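Local structure of hellethionin-D (Helleborus purpurascens, 3SZS) at residues S2-T7 and N11-C16. The protein is a small secreted plant-defence thionin, toxic to animal cells, that seems to act at the cell membrane although its precise function is not known. Sequence-based numbering, arbitrary orientation.
Sequences SCCRNT and NCYNAC
Thr7 opens helix 7-18 and its O accepts the i+4 hydrogen bond from Asn11 N at 3.0 Å, while upstream the chain of 2-7 draws away and faces the helix again at Cys4, where Cys4 CA lies 7.8 Å from Tyr13 CA. The same carbonyl is gripped a second time by the side chain of Asn11: ND2 lies 2.8 Å from Thr7 O and approaches from above the carbonyl plane, on the face opposite to the backbone NH, with an N-H...O angle of 152°. CG of Asn11 sits beside its own backbone N (chi1 -78°), which folds the amide back toward the first turn. That turn is also capped by Asn6, whose OD1 accepts a hydrogen bond from Ala9 N, as the N-cap.

Tyr13 carries the rest of the contact. With CG anti to the backbone N (chi1 -178°), its ring reaches toward strand 2-4 and presents a face to Ser2. The CB of Ser2 lies over that face, displaced toward the CZ-CE2 side of the ring, 3.8 Å from the centroid in a CH-pi contact, and its OG hangs 3.5 Å from Tyr13 CE2 while hydrogen-bonded to Arg10 NH1. Nearer the helix, Cys4 SG packs 3.7 Å from Tyr13 CB and meets the ring obliquely, 5.1 Å from the centroid, as a sulfur-aromatic contact. Tyr13 OH hydrogen-bonds to His34 NE2, so the ring bridges from its helix to both strands of the small antiparallel sheet; Cys4 SG is also in a disulfide with Cys32.

Strand and helix meet largely at the buried ring of Tyr13, beside the Cys4-Cys32 disulfide, in keeping with the compact, cystine-rich thionin fold. The hydrogen bond to His34 anchors the hydroxyl end, while Ser2 CB over a face probably hinders turning of the ring about its long axis; the Thr7 carbonyl, which accepts two hydrogen bonds from opposite faces, probably helps to hold the first turn.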
ATOM      1  N   SER A   2      -3.160  -0.434  -5.008  1.00 62.45           N
ATOM      2  CA  SER A   2      -2.775   0.137  -3.719  1.00 58.83           C
ATOM      3  C   SER A   2      -2.861   1.657  -3.648  1.00 64.43           C
ATOM      4  O   SER A   2      -2.714   2.344  -4.656  1.00 70.48           O
ATOM      5  CB  SER A   2      -1.351  -0.310  -3.366  1.00 54.62           C
ATOM      6  OG  SER A   2      -0.446  -0.021  -4.419  1.00 57.47           O
ATOM      7  N   CYS A   3      -3.076   2.158  -2.432  1.00 62.69           N
ATOM      8  CA  CYS A   3      -3.176   3.587  -2.152  1.00 68.65           C
ATOM      9  C   CYS A   3      -2.577   3.890  -0.782  1.00 65.97           C
ATOM     10  O   CYS A   3      -3.043   3.348   0.224  1.00 61.13           O
ATOM     11  CB  CYS A   3      -4.641   4.005  -2.162  1.00 72.26           C
ATOM     12  SG  CYS A   3      -5.402   3.879  -3.776  1.00 78.52           S
ATOM     13  N   CYS A   4      -1.562   4.755  -0.739  1.00 69.57           N
ATOM     14  CA  CYS A   4      -0.867   5.088   0.514  1.00 68.54           C
ATOM     15  C   CYS A   4      -0.941   6.577   0.843  1.00 77.29           C
ATOM     16  O   CYS A   4      -1.109   7.419  -0.042  1.00 84.05           O
ATOM     17  CB  CYS A   4       0.601   4.661   0.450  1.00 65.77           C
ATOM     18  SG  CYS A   4       0.864   2.888   0.266  1.00 56.21           S
ATOM     19  N   ARG A   5      -0.780   6.886   2.126  1.00 77.67           N
ATOM     20  CA  ARG A   5      -0.996   8.239   2.641  1.00 86.35           C
ATOM     21  C   ARG A   5       0.156   9.223   2.334  1.00 93.16           C
ATOM     22  O   ARG A   5      -0.071  10.425   2.248  1.00102.31           O
ATOM     23  CB  ARG A   5      -1.289   8.177   4.150  1.00 85.18           C
ATOM     24  CG  ARG A   5      -0.074   7.838   4.999  1.00 84.60           C
ATOM     25  CD  ARG A   5      -0.377   6.904   6.181  1.00 81.40           C
ATOM     26  NE  ARG A   5       0.880   6.363   6.716  1.00 81.11           N
ATOM     27  CZ  ARG A   5       1.761   7.071   7.436  1.00 86.97           C
ATOM     28  NH1 ARG A   5       1.549   8.353   7.738  1.00 96.20           N
ATOM     29  NH2 ARG A   5       2.868   6.487   7.863  1.00 84.15           N
ATOM     30  N   ASN A   6       1.377   8.707   2.183  1.00 88.99           N
ATOM     31  CA  ASN A   6       2.541   9.517   1.806  1.00 95.17           C
ATOM     32  C   ASN A   6       3.648   8.646   1.196  1.00 89.28           C
ATOM     33  O   ASN A   6       3.517   7.422   1.131  1.00 80.82           O
ATOM     34  CB  ASN A   6       3.064  10.319   3.011  1.00100.59           C
ATOM     35  CG  ASN A   6       3.477   9.433   4.183  1.00 93.87           C
ATOM     36  OD1 ASN A   6       4.346   8.562   4.050  1.00 88.64           O
ATOM     37  ND2 ASN A   6       2.868   9.665   5.342  1.00 94.40           N
ATOM     38  N   THR A   7       4.730   9.284   0.758  1.00 94.23           N
ATOM     39  CA  THR A   7       5.813   8.595   0.051  1.00 89.76           C
ATOM     40  C   THR A   7       6.631   7.642   0.937  1.00 82.02           C
ATOM     41  O   THR A   7       7.089   6.607   0.459  1.00 75.66           O
ATOM     42  CB  THR A   7       6.747   9.597  -0.645  1.00 98.34           C
ATOM     43  OG1 THR A   7       7.047  10.676   0.247  1.00106.22           O
ATOM     44  CG2 THR A   7       6.079  10.158  -1.889  1.00104.91           C
ATOM     45  N   ASN A  11       6.899   3.710  -0.171  1.00 56.02           N
ATOM     46  CA  ASN A  11       8.098   2.878  -0.221  1.00 52.15           C
ATOM     47  C   ASN A  11       7.975   1.699   0.706  1.00 45.69           C
ATOM     48  O   ASN A  11       8.392   0.592   0.374  1.00 40.96           O
ATOM     49  CB  ASN A  11       9.332   3.688   0.143  1.00 57.01           C
ATOM     50  CG  ASN A  11       9.792   4.543  -0.994  1.00 63.88           C
ATOM     51  OD1 ASN A  11      10.518   4.068  -1.871  1.00 65.94           O
ATOM     52  ND2 ASN A  11       9.380   5.812  -1.001  1.00 72.09           N
ATOM     53  N   CYS A  12       7.389   1.947   1.873  1.00 45.50           N
ATOM     54  CA  CYS A  12       7.074   0.883   2.791  1.00 40.67           C
ATOM     55  C   CYS A  12       6.303  -0.212   2.039  1.00 35.39           C
ATOM     56  O   CYS A  12       6.694  -1.371   2.074  1.00 31.65           O
ATOM     57  CB  CYS A  12       6.291   1.428   4.000  1.00 42.41           C
ATOM     58  SG  CYS A  12       5.821   0.177   5.238  1.00 40.44           S
ATOM     59  N   TYR A  13       5.240   0.178   1.326  1.00 36.55           N
ATOM     60  CA  TYR A  13       4.348  -0.775   0.659  1.00 33.45           C
ATOM     61  C   TYR A  13       5.046  -1.581  -0.431  1.00 32.01           C
ATOM     62  O   TYR A  13       4.928  -2.811  -0.468  1.00 28.14           O
ATOM     63  CB  TYR A  13       3.121  -0.077   0.052  1.00 37.13           C
ATOM     64  CG  TYR A  13       2.158  -1.049  -0.602  1.00 34.87           C
ATOM     65  CD1 TYR A  13       1.111  -1.613   0.126  1.00 32.66           C
ATOM     66  CD2 TYR A  13       2.305  -1.425  -1.942  1.00 36.41           C
ATOM     67  CE1 TYR A  13       0.227  -2.525  -0.458  1.00 32.00           C
ATOM     68  CE2 TYR A  13       1.421  -2.339  -2.541  1.00 36.64           C
ATOM     69  CZ  TYR A  13       0.386  -2.892  -1.787  1.00 34.21           C
ATOM     70  OH  TYR A  13      -0.503  -3.804  -2.348  1.00 34.03           O
ATOM     71  N   ASN A  14       5.739  -0.891  -1.332  1.00 34.94           N
ATOM     72  CA  ASN A  14       6.427  -1.575  -2.429  1.00 34.71           C
ATOM     73  C   ASN A  14       7.480  -2.580  -1.956  1.00 30.74           C
ATOM     74  O   ASN A  14       7.542  -3.698  -2.476  1.00 28.51           O
ATOM     75  CB  ASN A  14       7.055  -0.579  -3.402  1.00 39.69           C
ATOM     76  CG  ASN A  14       6.017   0.234  -4.151  1.00 45.02           C
ATOM     77  OD1 ASN A  14       4.849  -0.150  -4.241  1.00 45.28           O
ATOM     78  ND2 ASN A  14       6.438   1.369  -4.686  1.00 50.07           N
ATOM     79  N   ALA A  15       8.296  -2.191  -0.973  1.00 30.32           N
ATOM     80  CA  ALA A  15       9.328  -3.091  -0.440  1.00 27.35           C
ATOM     81  C   ALA A  15       8.681  -4.297   0.248  1.00 24.23           C
ATOM     82  O   ALA A  15       9.140  -5.434   0.092  1.00 21.70           O
ATOM     83  CB  ALA A  15      10.261  -2.351   0.518  1.00 29.21           C
ATOM     84  N   CYS A  16       7.610  -4.032   0.996  1.00 24.03           N
ATOM     85  CA  CYS A  16       6.826  -5.066   1.653  1.00 21.59           C
ATOM     86  C   CYS A  16       6.323  -6.083   0.633  1.00 20.96           C
ATOM     87  O   CYS A  16       6.483  -7.294   0.816  1.00 19.33           O
ATOM     88  CB  CYS A  16       5.644  -4.425   2.398  1.00 22.62           C
ATOM     89  SG  CYS A  16       4.492  -5.542   3.201  1.00 22.59           S
TER